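Local coordinates for glycosyl hydrolase, family 38 (Enterococcus faecalis, PDB 3LVT), which probably acts as an alpha-mannosidase of glycosyl hydrolase family 38, binding and hydrolysing mannose-containing carbohydrates, and carries a bound calcium ion, at residues V9-H14 against Y256-S261; Q415-V420 against I653-Q658; P709-H714 against E737-A742. All coordinates share one frame; numbering follows the deposited sequence.

How the contacts relate
The three contacts follow one another along the chain, each closing before the next opens, and none touches another. Contact 1 belongs to the N-terminal family domain and contributes Tyr256, whose carbonyl oxygen binds the calcium ion. The centres of contacts 1 and 2 are about 62 Å apart, on opposite sides of the chain's centre; the centres of contacts 1 and 3 are about 44 Å apart. Contacts 2 and 3 are nearer one another, with about 17 Å between their nearest atoms, and both are remote from the calcium. Together they compare three ways of joining distant segments: parallel strand pairing, apolar packing of a turn on a strand, and a short antiparallel pairing.

Contact 1: V9-H14 against Y256-S261; sequences VYIVSH and YEFIHS. With CA (calcium ion), chain B.
Val9 and Phe258 face the same side of a three-stranded parallel sheet in the family 38 N-terminal domain, where strand 7-15 runs between strands 226-233 and 256-260. Three parallel bridges, Val9 with Phe258, Tyr10 with Ile259 and Ile11 with His260, fix the register. The valine can be followed outward. Its CB lies beside Glu257 O and 4.0 Å from Phe258 CD1. CG1, anti to the backbone N (chi1 -172°), reaches the same aromatic margin at CE1. CG2 stands almost over the middle of the ring, 4.2 Å from the Phe258 centroid and 11° off the normal, a CH-pi contact; it also lies near Glu257 O and Tyr256 CD1. Ile11 completes this apolar patch from another direction: its CD1 meets the edge of the Phe258 ring, 3.6 Å from CD1 of the phenylalanine. Trp211 and Leu215 of helix 204-221, with Ile246 and Ala249 of helix 242-252, also touch Phe258, so helices cover this face. On the other face, Ser261 OG lies in the plane of the Tyr10 ring, at its edge, while the tyrosine hydroxyl bonds to His226.

Strand 256-260 also carries the metal: Tyr256 O binds the calcium ion at 2.4 Å, with Phe253 O as a second ligand; Asn250 is also part of the site. The backbone is stitched from Val9 N to Glu257 O (2.7 Å), then Ile259 N to Val9 O and Ile11 N to Ile259 O. Lastly, Ser261 N bonds Ile11 O at 2.9 Å, arriving 40° out of the carbonyl plane.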
ATOM      1  N   VAL A   9      -6.697  -5.015  41.304  1.00 51.49           N
ATOM      2  CA  VAL A   9      -5.573  -5.130  40.399  1.00 51.61           C
ATOM      3  C   VAL A   9      -5.756  -6.306  39.413  1.00 52.13           C
ATOM      4  O   VAL A   9      -5.762  -7.469  39.825  1.00 52.78           O
ATOM      5  CB  VAL A   9      -4.266  -5.323  41.196  1.00 51.79           C
ATOM      6  CG1 VAL A   9      -3.053  -5.242  40.270  1.00 50.76           C
ATOM      7  CG2 VAL A   9      -4.173  -4.307  42.307  1.00 50.95           C
ATOM      8  N   TYR A  10      -5.882  -6.016  38.120  1.00 52.05           N
ATOM      9  CA  TYR A  10      -6.071  -7.066  37.131  1.00 52.28           C
ATOM     10  C   TYR A  10      -4.716  -7.447  36.538  1.00 53.17           C
ATOM     11  O   TYR A  10      -4.128  -6.670  35.792  1.00 53.67           O
ATOM     12  CB  TYR A  10      -7.055  -6.612  36.039  1.00 52.13           C
ATOM     13  CG  TYR A  10      -8.390  -6.100  36.575  1.00 50.76           C
ATOM     14  CD1 TYR A  10      -9.569  -6.807  36.357  1.00 49.64           C
ATOM     15  CD2 TYR A  10      -8.461  -4.912  37.305  1.00 49.62           C
ATOM     16  CE1 TYR A  10     -10.793  -6.346  36.861  1.00 50.21           C
ATOM     17  CE2 TYR A  10      -9.663  -4.438  37.811  1.00 49.72           C
ATOM     18  CZ  TYR A  10     -10.832  -5.153  37.593  1.00 49.74           C
ATOM     19  OH  TYR A  10     -12.023  -4.679  38.113  1.00 46.50           O
ATOM     20  N   ILE A  11      -4.200  -8.620  36.892  1.00 53.73           N
ATOM     21  CA  ILE A  11      -2.977  -9.107  36.269  1.00 54.62           C
ATOM     22  C   ILE A  11      -3.289  -9.878  34.992  1.00 55.32           C
ATOM     23  O   ILE A  11      -3.872 -10.964  35.032  1.00 55.52           O
ATOM     24  CB  ILE A  11      -2.112  -9.983  37.224  1.00 55.08           C
ATOM     25  CG1 ILE A  11      -1.424  -9.122  38.285  1.00 54.96           C
ATOM     26  CG2 ILE A  11      -1.031 -10.726  36.451  1.00 54.37           C
ATOM     27  CD1 ILE A  11      -2.158  -9.100  39.569  1.00 55.07           C
ATOM     28  N   VAL A  12      -2.885  -9.310  33.862  1.00 55.98           N
ATOM     29  CA  VAL A  12      -3.119  -9.905  32.557  1.00 56.58           C
ATOM     30  C   VAL A  12      -1.824 -10.417  31.934  1.00 57.68           C
ATOM     31  O   VAL A  12      -0.878  -9.660  31.672  1.00 57.53           O
ATOM     32  CB  VAL A  12      -3.825  -8.909  31.605  1.00 56.60           C
ATOM     33  CG1 VAL A  12      -3.891  -9.461  30.194  1.00 55.25           C
ATOM     34  CG2 VAL A  12      -5.217  -8.590  32.124  1.00 56.40           C
ATOM     35  N   SER A  13      -1.810 -11.718  31.693  1.00 59.15           N
ATOM     36  CA  SER A  13      -0.667 -12.399  31.138  1.00 60.98           C
ATOM     37  C   SER A  13      -0.731 -12.336  29.626  1.00 62.27           C
ATOM     38  O   SER A  13      -1.796 -12.520  29.041  1.00 62.10           O
ATOM     39  CB  SER A  13      -0.634 -13.851  31.618  1.00 60.84           C
ATOM     40  OG  SER A  13      -0.252 -13.918  32.981  1.00 61.81           O
ATOM     41  N   HIS A  14       0.418 -12.063  29.011  1.00 64.00           N
ATOM     42  CA  HIS A  14       0.538 -11.901  27.569  1.00 65.84           C
ATOM     43  C   HIS A  14       2.005 -12.063  27.166  1.00 67.70           C
ATOM     44  O   HIS A  14       2.898 -12.009  28.014  1.00 67.93           O
ATOM     45  CB  HIS A  14       0.028 -10.514  27.159  1.00 65.57           C
ATOM     46  CG  HIS A  14       0.954  -9.397  27.527  1.00 63.53           C
ATOM     47  ND1 HIS A  14       1.465  -9.240  28.798  1.00 62.11           N
ATOM     48  CD2 HIS A  14       1.465  -8.385  26.791  1.00 61.61           C
ATOM     49  CE1 HIS A  14       2.256  -8.182  28.826  1.00 60.49           C
ATOM     50  NE2 HIS A  14       2.270  -7.642  27.621  1.00 60.37           N
ATOM     51  N   TYR A 256      -6.066  -3.978  48.603  1.00 59.88           N
ATOM     52  CA  TYR A 256      -5.859  -4.382  47.217  1.00 59.48           C
ATOM     53  C   TYR A 256      -6.320  -5.800  46.997  1.00 59.64           C
ATOM     54  O   TYR A 256      -5.982  -6.686  47.762  1.00 59.44           O
ATOM     55  CB  TYR A 256      -4.385  -4.257  46.826  1.00 59.23           C
ATOM     56  CG  TYR A 256      -3.896  -2.828  46.787  1.00 58.71           C
ATOM     57  CD1 TYR A 256      -4.133  -2.015  45.671  1.00 57.75           C
ATOM     58  CD2 TYR A 256      -3.226  -2.281  47.865  1.00 57.53           C
ATOM     59  CE1 TYR A 256      -3.706  -0.709  45.636  1.00 57.51           C
ATOM     60  CE2 TYR A 256      -2.791  -0.975  47.840  1.00 58.24           C
ATOM     61  CZ  TYR A 256      -3.032  -0.192  46.722  1.00 58.77           C
ATOM     62  OH  TYR A 256      -2.587   1.109  46.705  1.00 58.92           O
ATOM     63  N   GLU A 257      -7.109  -5.996  45.955  1.00 60.11           N
ATOM     64  CA  GLU A 257      -7.553  -7.309  45.544  1.00 60.87           C
ATOM     65  C   GLU A 257      -6.777  -7.597  44.276  1.00 60.80           C
ATOM     66  O   GLU A 257      -6.787  -6.782  43.350  1.00 61.28           O
ATOM     67  CB  GLU A 257      -9.057  -7.277  45.251  1.00 61.33           C
ATOM     68  CG  GLU A 257      -9.859  -8.451  45.829  1.00 64.05           C
ATOM     69  CD  GLU A 257     -10.178  -9.524  44.807  1.00 67.64           C
ATOM     70  OE1 GLU A 257      -9.385  -9.689  43.854  1.00 70.73           O
ATOM     71  OE2 GLU A 257     -11.213 -10.216  44.957  1.00 67.54           O
ATOM     72  N   PHE A 258      -6.086  -8.732  44.233  1.00 60.51           N
ATOM     73  CA  PHE A 258      -5.261  -9.100  43.078  1.00 59.87           C
ATOM     74  C   PHE A 258      -5.916 -10.228  42.328  1.00 60.24           C
ATOM     75  O   PHE A 258      -6.118 -11.307  42.886  1.00 60.73           O
ATOM     76  CB  PHE A 258      -3.878  -9.565  43.532  1.00 59.57           C
ATOM     77  CG  PHE A 258      -2.950  -8.453  43.880  1.00 57.05           C
ATOM     78  CD1 PHE A 258      -1.985  -8.039  42.979  1.00 55.39           C
ATOM     79  CD2 PHE A 258      -3.035  -7.824  45.111  1.00 54.67           C
ATOM     80  CE1 PHE A 258      -1.121  -7.000  43.287  1.00 54.36           C
ATOM     81  CE2 PHE A 258      -2.177  -6.798  45.425  1.00 53.97           C
ATOM     82  CZ  PHE A 258      -1.221  -6.380  44.507  1.00 54.05           C
ATOM     83  N   ILE A 259      -6.237 -10.002  41.063  1.00 60.19           N
ATOM     84  CA  ILE A 259      -6.922 -11.029  40.305  1.00 60.27           C
ATOM     85  C   ILE A 259      -6.289 -11.315  38.950  1.00 59.95           C
ATOM     86  O   ILE A 259      -5.956 -10.390  38.195  1.00 60.06           O
ATOM     87  CB  ILE A 259      -8.436 -10.751  40.215  1.00 60.72           C
ATOM     88  CG1 ILE A 259      -9.203 -12.071  40.266  1.00 63.24           C
ATOM     89  CG2 ILE A 259      -8.811  -9.915  39.017  1.00 60.57           C
ATOM     90  CD1 ILE A 259      -9.311 -12.652  41.702  1.00 66.06           C
ATOM     91  N   HIS A 260      -6.086 -12.604  38.678  1.00 59.17           N
ATOM     92  CA  HIS A 260      -5.610 -13.054  37.384  1.00 58.62           C
ATOM     93  C   HIS A 260      -6.752 -12.902  36.386  1.00 58.34           C
ATOM     94  O   HIS A 260      -7.773 -13.577  36.484  1.00 58.32           O
ATOM     95  CB  HIS A 260      -5.108 -14.500  37.450  1.00 58.27           C
ATOM     96  CG  HIS A 260      -4.286 -14.900  36.270  1.00 57.43           C
ATOM     97  ND1 HIS A 260      -3.218 -14.153  35.821  1.00 57.73           N
ATOM     98  CD2 HIS A 260      -4.376 -15.963  35.437  1.00 58.02           C
ATOM     99  CE1 HIS A 260      -2.688 -14.736  34.760  1.00 57.30           C
ATOM    100  NE2 HIS A 260      -3.371 -15.841  34.508  1.00 57.18           N
ATOM    101  N   SER A 261      -6.592 -11.994  35.436  1.00 58.05           N
ATOM    102  CA  SER A 261      -7.715 -11.639  34.601  1.00 58.27           C
ATOM    103  C   SER A 261      -7.447 -11.633  33.088  1.00 58.76           C
ATOM    104  O   SER A 261      -6.631 -12.399  32.577  1.00 58.84           O
ATOM    105  CB  SER A 261      -8.306 -10.316  35.070  1.00 57.96           C
ATOM    106  OG  SER A 261      -9.515 -10.048  34.389  1.00 57.66           O
TER
HETATM  107 CA    CA B 897      -6.312  -8.472  49.386  1.00 61.19          CA

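Contact 2: Q415-V420 against I653-Q658; sequences QKTEVV and IKESNQ
Ile653 CD1 lies above the plane of the Thr417-Glu418 peptide group but off to one side, past the margin between Thr417 O (3.9 Å) and Glu418 CA (3.8 Å). The other flat groups play smaller parts. Glu418 bends at chi2 (69°), which brings its carboxylate back beside the isoleucine, with OE2 4.2 Å from Ile653 CG2. The carboxylate of Glu655 turns away from the strand; its OE2 forms a long salt bridge with Lys654 NZ and its OE1 a long, weak ion pair with Lys497 NZ.

What holds the segments together is therefore apolar packing, with no hydrogen bond across the interface. The two branches of Ile653 divide the work. CG1 is placed between the backbone N and the carbonyl carbon (chi1 71°) and continues in an extended line, carrying CD1 to the peptide; CG2 turns to Val419, where it meets CG2 of the valine at 3.8 Å as the two side chains pass antiparallel, alongside one another. Thr417 adds a second foothold: its CG2 methyl meets Glu655 CB at 3.5 Å, the two set roughly perpendicular, while its OG1 bonds to Glu498 N.

The loop is shaped by a type I beta turn from Ile653 to Ser656, followed by an ST turn in which Gln658 N donates to Ser656 OG (3.1 Å, 168°). The packing joins two family regions, C-terminal domain 1 and the C-terminal domain, near the surface and away from the calcium site. It sets the loop linking strands 641-653 and 659-667 against strand 416-430, which pairs antiparallel with strand 484-499; Gln658 extends a weak bond to Gln795 of helix 789-799.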
ATOM      1  N   GLN A 415     -12.840   8.359 -13.829  1.00 54.89           N
ATOM      2  CA  GLN A 415     -12.783   8.660 -15.251  1.00 56.22           C
ATOM      3  C   GLN A 415     -11.318   8.533 -15.632  1.00 55.83           C
ATOM      4  O   GLN A 415     -10.463   9.183 -15.042  1.00 55.83           O
ATOM      5  CB  GLN A 415     -13.271  10.081 -15.538  1.00 56.70           C
ATOM      6  CG  GLN A 415     -14.505  10.502 -14.749  1.00 61.24           C
ATOM      7  CD  GLN A 415     -15.787  10.453 -15.561  1.00 67.03           C
ATOM      8  OE1 GLN A 415     -16.440  11.486 -15.755  1.00 69.74           O
ATOM      9  NE2 GLN A 415     -16.153   9.262 -16.053  1.00 69.14           N
ATOM     10  N   LYS A 416     -11.027   7.674 -16.598  1.00 55.86           N
ATOM     11  CA  LYS A 416      -9.648   7.388 -16.960  1.00 55.75           C
ATOM     12  C   LYS A 416      -9.320   7.944 -18.315  1.00 55.09           C
ATOM     13  O   LYS A 416     -10.015   7.692 -19.273  1.00 54.78           O
ATOM     14  CB  LYS A 416      -9.393   5.877 -16.958  1.00 56.45           C
ATOM     15  CG  LYS A 416      -8.936   5.306 -15.622  1.00 56.94           C
ATOM     16  CD  LYS A 416      -7.442   5.493 -15.450  1.00 58.09           C
ATOM     17  CE  LYS A 416      -6.633   4.305 -15.974  1.00 56.29           C
ATOM     18  NZ  LYS A 416      -5.167   4.548 -15.736  1.00 55.11           N
ATOM     19  N   THR A 417      -8.233   8.689 -18.378  1.00 55.18           N
ATOM     20  CA  THR A 417      -7.763   9.246 -19.617  1.00 55.43           C
ATOM     21  C   THR A 417      -6.326   8.811 -19.797  1.00 55.41           C
ATOM     22  O   THR A 417      -5.498   9.068 -18.941  1.00 55.17           O
ATOM     23  CB  THR A 417      -7.814  10.767 -19.556  1.00 55.43           C
ATOM     24  OG1 THR A 417      -9.158  11.179 -19.291  1.00 56.17           O
ATOM     25  CG2 THR A 417      -7.350  11.362 -20.858  1.00 55.27           C
ATOM     26  N   GLU A 418      -6.031   8.162 -20.914  1.00 55.90           N
ATOM     27  CA  GLU A 418      -4.687   7.656 -21.170  1.00 56.73           C
ATOM     28  C   GLU A 418      -4.492   7.250 -22.630  1.00 56.30           C
ATOM     29  O   GLU A 418      -5.397   6.706 -23.269  1.00 56.16           O
ATOM     30  CB  GLU A 418      -4.379   6.465 -20.227  1.00 57.47           C
ATOM     31  CG  GLU A 418      -2.983   5.815 -20.401  1.00 59.70           C
ATOM     32  CD  GLU A 418      -1.841   6.716 -19.961  1.00 62.19           C
ATOM     33  OE1 GLU A 418      -1.646   6.878 -18.737  1.00 64.54           O
ATOM     34  OE2 GLU A 418      -1.127   7.252 -20.833  1.00 62.96           O
ATOM     35  N   VAL A 419      -3.308   7.542 -23.151  1.00 56.02           N
ATOM     36  CA  VAL A 419      -2.859   6.967 -24.401  1.00 56.26           C
ATOM     37  C   VAL A 419      -2.350   5.576 -24.071  1.00 56.32           C
ATOM     38  O   VAL A 419      -1.340   5.419 -23.398  1.00 57.15           O
ATOM     39  CB  VAL A 419      -1.742   7.781 -25.047  1.00 56.11           C
ATOM     40  CG1 VAL A 419      -1.184   7.036 -26.240  1.00 56.46           C
ATOM     41  CG2 VAL A 419      -2.262   9.142 -25.494  1.00 56.42           C
ATOM     42  N   VAL A 420      -3.072   4.569 -24.526  1.00 56.36           N
ATOM     43  CA  VAL A 420      -2.830   3.213 -24.099  1.00 56.57           C
ATOM     44  C   VAL A 420      -2.355   2.398 -25.276  1.00 56.95           C
ATOM     45  O   VAL A 420      -2.647   2.726 -26.441  1.00 57.28           O
ATOM     46  CB  VAL A 420      -4.097   2.558 -23.467  1.00 56.60           C
ATOM     47  CG1 VAL A 420      -4.758   3.516 -22.509  1.00 56.88           C
ATOM     48  CG2 VAL A 420      -5.091   2.148 -24.517  1.00 56.35           C
ATOM     49  N   ILE A 653       0.455  13.698 -22.318  1.00 52.50           N
ATOM     50  CA  ILE A 653      -0.642  13.413 -23.247  1.00 52.47           C
ATOM     51  C   ILE A 653      -1.611  14.593 -23.406  1.00 52.27           C
ATOM     52  O   ILE A 653      -1.828  15.377 -22.484  1.00 52.03           O
ATOM     53  CB  ILE A 653      -1.423  12.119 -22.873  1.00 52.43           C
ATOM     54  CG1 ILE A 653      -2.260  12.309 -21.606  1.00 53.07           C
ATOM     55  CG2 ILE A 653      -0.475  10.949 -22.686  1.00 52.12           C
ATOM     56  CD1 ILE A 653      -2.987  11.046 -21.161  1.00 53.75           C
ATOM     57  N   LYS A 654      -2.194  14.681 -24.596  1.00 52.82           N
ATOM     58  CA  LYS A 654      -3.104  15.761 -25.012  1.00 52.79           C
ATOM     59  C   LYS A 654      -4.235  16.081 -24.004  1.00 52.85           C
ATOM     60  O   LYS A 654      -4.442  17.240 -23.636  1.00 52.45           O
ATOM     61  CB  LYS A 654      -3.632  15.424 -26.416  1.00 52.53           C
ATOM     62  CG  LYS A 654      -5.031  15.871 -26.778  1.00 52.87           C
ATOM     63  CD  LYS A 654      -5.028  17.246 -27.407  1.00 54.55           C
ATOM     64  CE  LYS A 654      -6.375  17.555 -28.075  1.00 54.43           C
ATOM     65  NZ  LYS A 654      -6.538  16.919 -29.415  1.00 53.02           N
ATOM     66  N   GLU A 655      -4.920  15.039 -23.538  1.00 53.15           N
ATOM     67  CA  GLU A 655      -6.127  15.192 -22.731  1.00 53.54           C
ATOM     68  C   GLU A 655      -5.924  15.242 -21.227  1.00 53.26           C
ATOM     69  O   GLU A 655      -6.898  15.139 -20.475  1.00 53.63           O
ATOM     70  CB  GLU A 655      -7.100  14.048 -23.027  1.00 53.98           C
ATOM     71  CG  GLU A 655      -7.621  13.983 -24.437  1.00 56.96           C
ATOM     72  CD  GLU A 655      -8.182  15.306 -24.908  1.00 61.30           C
ATOM     73  OE1 GLU A 655      -8.555  16.150 -24.054  1.00 63.26           O
ATOM     74  OE2 GLU A 655      -8.240  15.502 -26.141  1.00 63.91           O
ATOM     75  N   SER A 656      -4.684  15.368 -20.774  1.00 52.98           N
ATOM     76  CA  SER A 656      -4.429  15.387 -19.341  1.00 52.80           C
ATOM     77  C   SER A 656      -3.387  16.417 -18.954  1.00 52.79           C
ATOM     78  O   SER A 656      -2.468  16.711 -19.720  1.00 52.73           O
ATOM     79  CB  SER A 656      -4.040  13.993 -18.841  1.00 52.96           C
ATOM     80  OG  SER A 656      -3.676  14.010 -17.475  1.00 53.60           O
ATOM     81  N   ASN A 657      -3.558  16.962 -17.754  1.00 52.98           N
ATOM     82  CA  ASN A 657      -2.626  17.920 -17.177  1.00 53.06           C
ATOM     83  C   ASN A 657      -1.509  17.230 -16.386  1.00 52.73           C
ATOM     84  O   ASN A 657      -0.609  17.890 -15.875  1.00 53.12           O
ATOM     85  CB  ASN A 657      -3.380  18.892 -16.259  1.00 53.33           C
ATOM     86  CG  ASN A 657      -4.000  18.189 -15.059  1.00 54.21           C
ATOM     87  OD1 ASN A 657      -4.135  16.970 -15.059  1.00 56.28           O
ATOM     88  ND2 ASN A 657      -4.373  18.951 -14.037  1.00 53.53           N
ATOM     89  N   GLN A 658      -1.564  15.912 -16.274  1.00 52.19           N
ATOM     90  CA  GLN A 658      -0.537  15.183 -15.534  1.00 51.95           C
ATOM     91  C   GLN A 658       0.751  15.017 -16.319  1.00 51.65           C
ATOM     92  O   GLN A 658       0.714  14.753 -17.512  1.00 51.91           O
ATOM     93  CB  GLN A 658      -1.050  13.796 -15.156  1.00 52.24           C
ATOM     94  CG  GLN A 658      -1.946  13.742 -13.921  1.00 51.69           C
ATOM     95  CD  GLN A 658      -2.636  12.405 -13.778  1.00 52.29           C
ATOM     96  OE1 GLN A 658      -2.967  11.741 -14.771  1.00 52.80           O
ATOM     97  NE2 GLN A 658      -2.859  11.996 -12.542  1.00 53.29           N
TER

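Contact 3: P709-H714 against E737-A742; sequences PTNPQH and EYEVLA
Tyr738 and Gln713 meet because the tyrosine's CG lies between its backbone N and carbonyl carbon (chi1 73°), which swings the ring across to the opposing strand. Gln713 CB then stands over one face, 3.7 Å from the Tyr738 centroid and offset toward the rim. The glutamine amide, its plane only 3° from that of the ring, lies out beside the hydroxyl, with Gln713 CD 3.7 Å from Tyr738 OH, and His714 O comes to the ring edge. The hydroxyl of Tyr738 is held by His687 and Arg698.

Glu739 adopts a different shape, extended from CG outward, so that OE1 reaches the backbone N of Asn711. That N donates to Glu739 OE1 at 2.8 Å, from well above the carboxylate plane. Arg675 bridges to the other oxygen, OE2, so the carboxylate is gripped by a backbone N-H and a charge. A water adds a further tie, donating to Asn711 O at 2.7 Å and accepting a longer bond from Val740 N.

The strands themselves are joined at Gln713 and Tyr738, a hydrogen-bonded pair: Tyr738 N to Gln713 O measures 2.9 Å, whereas Gln713 N to Tyr738 O is weak. His714 and Glu737 follow as a non-hydrogen-bonded pair. This is ordinary antiparallel pairing, here of short strand 713-714 with strand 737-740, which also pairs with strand 746-753, in the family 38 C-terminal domain.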
ATOM      1  N   PRO A 709      17.878  17.767  12.017  1.00 72.50           N
ATOM      2  CA  PRO A 709      17.485  19.003  11.312  1.00 72.05           C
ATOM      3  C   PRO A 709      16.390  18.778  10.248  1.00 71.52           C
ATOM      4  O   PRO A 709      15.713  19.738   9.834  1.00 71.81           O
ATOM      5  CB  PRO A 709      18.801  19.475  10.670  1.00 72.29           C
ATOM      6  CG  PRO A 709      19.727  18.228  10.639  1.00 72.44           C
ATOM      7  CD  PRO A 709      19.044  17.106  11.387  1.00 72.41           C
ATOM      8  N   THR A 710      16.219  17.505   9.871  1.00 70.15           N
ATOM      9  CA  THR A 710      15.344  17.019   8.802  1.00 68.74           C
ATOM     10  C   THR A 710      13.959  16.610   9.320  1.00 67.33           C
ATOM     11  O   THR A 710      13.779  16.362  10.523  1.00 67.41           O
ATOM     12  CB  THR A 710      15.961  15.750   8.168  1.00 69.18           C
ATOM     13  OG1 THR A 710      16.227  14.797   9.203  1.00 69.53           O
ATOM     14  CG2 THR A 710      17.282  16.066   7.430  1.00 69.56           C
ATOM     15  N   ASN A 711      12.988  16.518   8.407  1.00 65.34           N
ATOM     16  CA  ASN A 711      11.611  16.129   8.773  1.00 63.51           C
ATOM     17  C   ASN A 711      10.983  15.131   7.799  1.00 61.49           C
ATOM     18  O   ASN A 711       9.976  15.445   7.152  1.00 61.17           O
ATOM     19  CB  ASN A 711      10.692  17.355   8.955  1.00 63.75           C
ATOM     20  CG  ASN A 711      11.428  18.572   9.518  1.00 65.23           C
ATOM     21  OD1 ASN A 711      11.499  18.754  10.735  1.00 67.57           O
ATOM     22  ND2 ASN A 711      12.002  19.395   8.629  1.00 65.17           N
ATOM     23  N   PRO A 712      11.572  13.922   7.702  1.00 59.60           N
ATOM     24  CA  PRO A 712      11.060  12.890   6.807  1.00 57.98           C
ATOM     25  C   PRO A 712       9.648  12.503   7.173  1.00 56.56           C
ATOM     26  O   PRO A 712       9.262  12.572   8.341  1.00 56.02           O
ATOM     27  CB  PRO A 712      12.002  11.700   7.058  1.00 57.74           C
ATOM     28  CG  PRO A 712      12.578  11.939   8.401  1.00 58.68           C
ATOM     29  CD  PRO A 712      12.718  13.429   8.492  1.00 59.65           C
ATOM     30  N   GLN A 713       8.877  12.079   6.185  1.00 55.52           N
ATOM     31  CA  GLN A 713       7.507  11.717   6.457  1.00 54.49           C
ATOM     32  C   GLN A 713       7.038  10.659   5.519  1.00 53.77           C
ATOM     33  O   GLN A 713       7.654  10.440   4.489  1.00 53.22           O
ATOM     34  CB  GLN A 713       6.638  12.937   6.346  1.00 54.53           C
ATOM     35  CG  GLN A 713       5.808  13.131   7.559  1.00 56.13           C
ATOM     36  CD  GLN A 713       5.739  14.567   7.964  1.00 55.66           C
ATOM     37  OE1 GLN A 713       4.971  14.929   8.852  1.00 56.47           O
ATOM     38  NE2 GLN A 713       6.539  15.400   7.317  1.00 55.98           N
ATOM     39  N   HIS A 714       5.946   9.998   5.895  1.00 53.66           N
ATOM     40  CA  HIS A 714       5.424   8.877   5.138  1.00 53.50           C
ATOM     41  C   HIS A 714       4.227   9.267   4.272  1.00 52.08           C
ATOM     42  O   HIS A 714       3.318   9.948   4.726  1.00 51.21           O
ATOM     43  CB  HIS A 714       5.015   7.732   6.066  1.00 54.64           C
ATOM     44  CG  HIS A 714       4.296   6.636   5.346  1.00 59.48           C
ATOM     45  ND1 HIS A 714       4.959   5.627   4.674  1.00 64.33           N
ATOM     46  CD2 HIS A 714       2.973   6.431   5.123  1.00 63.53           C
ATOM     47  CE1 HIS A 714       4.075   4.830   4.095  1.00 65.84           C
ATOM     48  NE2 HIS A 714       2.863   5.295   4.351  1.00 66.28           N
ATOM     49  N   GLU A 737       8.705   8.001   1.255  1.00 46.73           N
ATOM     50  CA  GLU A 737       9.258   9.015   2.124  1.00 46.59           C
ATOM     51  C   GLU A 737       9.266  10.323   1.367  1.00 46.53           C
ATOM     52  O   GLU A 737       9.524  10.354   0.153  1.00 46.78           O
ATOM     53  CB  GLU A 737      10.670   8.621   2.563  1.00 47.06           C
ATOM     54  CG  GLU A 737      11.453   9.655   3.361  1.00 48.00           C
ATOM     55  CD  GLU A 737      12.844   9.149   3.785  1.00 49.77           C
ATOM     56  OE1 GLU A 737      12.903   8.228   4.629  1.00 51.34           O
ATOM     57  OE2 GLU A 737      13.880   9.685   3.297  1.00 49.53           O
ATOM     58  N   TYR A 738       8.950  11.403   2.072  1.00 45.83           N
ATOM     59  CA  TYR A 738       8.967  12.716   1.478  1.00 45.30           C
ATOM     60  C   TYR A 738       9.359  13.712   2.560  1.00 45.79           C
ATOM     61  O   TYR A 738       9.191  13.442   3.752  1.00 46.03           O
ATOM     62  CB  TYR A 738       7.592  13.063   0.866  1.00 45.13           C
ATOM     63  CG  TYR A 738       6.544  13.371   1.906  1.00 43.25           C
ATOM     64  CD1 TYR A 738       5.801  12.346   2.493  1.00 41.87           C
ATOM     65  CD2 TYR A 738       6.315  14.671   2.324  1.00 39.63           C
ATOM     66  CE1 TYR A 738       4.875  12.602   3.463  1.00 40.38           C
ATOM     67  CE2 TYR A 738       5.380  14.939   3.298  1.00 39.99           C
ATOM     68  CZ  TYR A 738       4.666  13.905   3.873  1.00 41.01           C
ATOM     69  OH  TYR A 738       3.736  14.155   4.862  1.00 40.20           O
ATOM     70  N   GLU A 739       9.903  14.844   2.128  1.00 45.85           N
ATOM     71  CA  GLU A 739      10.114  15.996   2.975  1.00 46.67           C
ATOM     72  C   GLU A 739       9.548  17.216   2.258  1.00 46.79           C
ATOM     73  O   GLU A 739       9.638  17.317   1.039  1.00 47.31           O
ATOM     74  CB  GLU A 739      11.592  16.218   3.202  1.00 46.69           C
ATOM     75  CG  GLU A 739      11.902  17.177   4.339  1.00 48.88           C
ATOM     76  CD  GLU A 739      13.270  16.909   4.934  1.00 50.56           C
ATOM     77  OE1 GLU A 739      13.661  17.576   5.919  1.00 50.93           O
ATOM     78  OE2 GLU A 739      13.951  16.004   4.411  1.00 52.19           O
ATOM     79  N   VAL A 740       8.962  18.133   3.002  1.00 46.48           N
ATOM     80  CA  VAL A 740       8.615  19.412   2.442  1.00 46.79           C
ATOM     81  C   VAL A 740       9.568  20.376   3.126  1.00 47.33           C
ATOM     82  O   VAL A 740       9.480  20.559   4.324  1.00 47.37           O
ATOM     83  CB  VAL A 740       7.131  19.806   2.733  1.00 47.00           C
ATOM     84  CG1 VAL A 740       6.847  21.226   2.276  1.00 46.49           C
ATOM     85  CG2 VAL A 740       6.154  18.830   2.094  1.00 45.40           C
ATOM     86  N   LEU A 741      10.490  20.962   2.371  1.00 48.13           N
ATOM     87  CA  LEU A 741      11.491  21.863   2.929  1.00 48.88           C
ATOM     88  C   LEU A 741      10.882  23.223   3.228  1.00 49.65           C
ATOM     89  O   LEU A 741       9.815  23.560   2.705  1.00 49.80           O
ATOM     90  CB  LEU A 741      12.652  22.030   1.953  1.00 48.60           C
ATOM     91  CG  LEU A 741      13.814  21.034   1.842  1.00 49.26           C
ATOM     92  CD1 LEU A 741      13.537  19.628   2.395  1.00 46.92           C
ATOM     93  CD2 LEU A 741      14.313  21.003   0.372  1.00 49.04           C
ATOM     94  N   ALA A 742      11.579  24.006   4.055  1.00 50.52           N
ATOM     95  CA  ALA A 742      11.096  25.316   4.510  1.00 50.98           C
ATOM     96  C   ALA A 742      10.782  26.282   3.368  1.00 51.26           C
ATOM     97  O   ALA A 742       9.853  27.081   3.481  1.00 52.37           O
ATOM     98  CB  ALA A 742      12.084  25.941   5.473  1.00 51.21           C
TER
HETATM   99  O   HOH W   1       8.235  17.181   5.944  1.00 44.76           O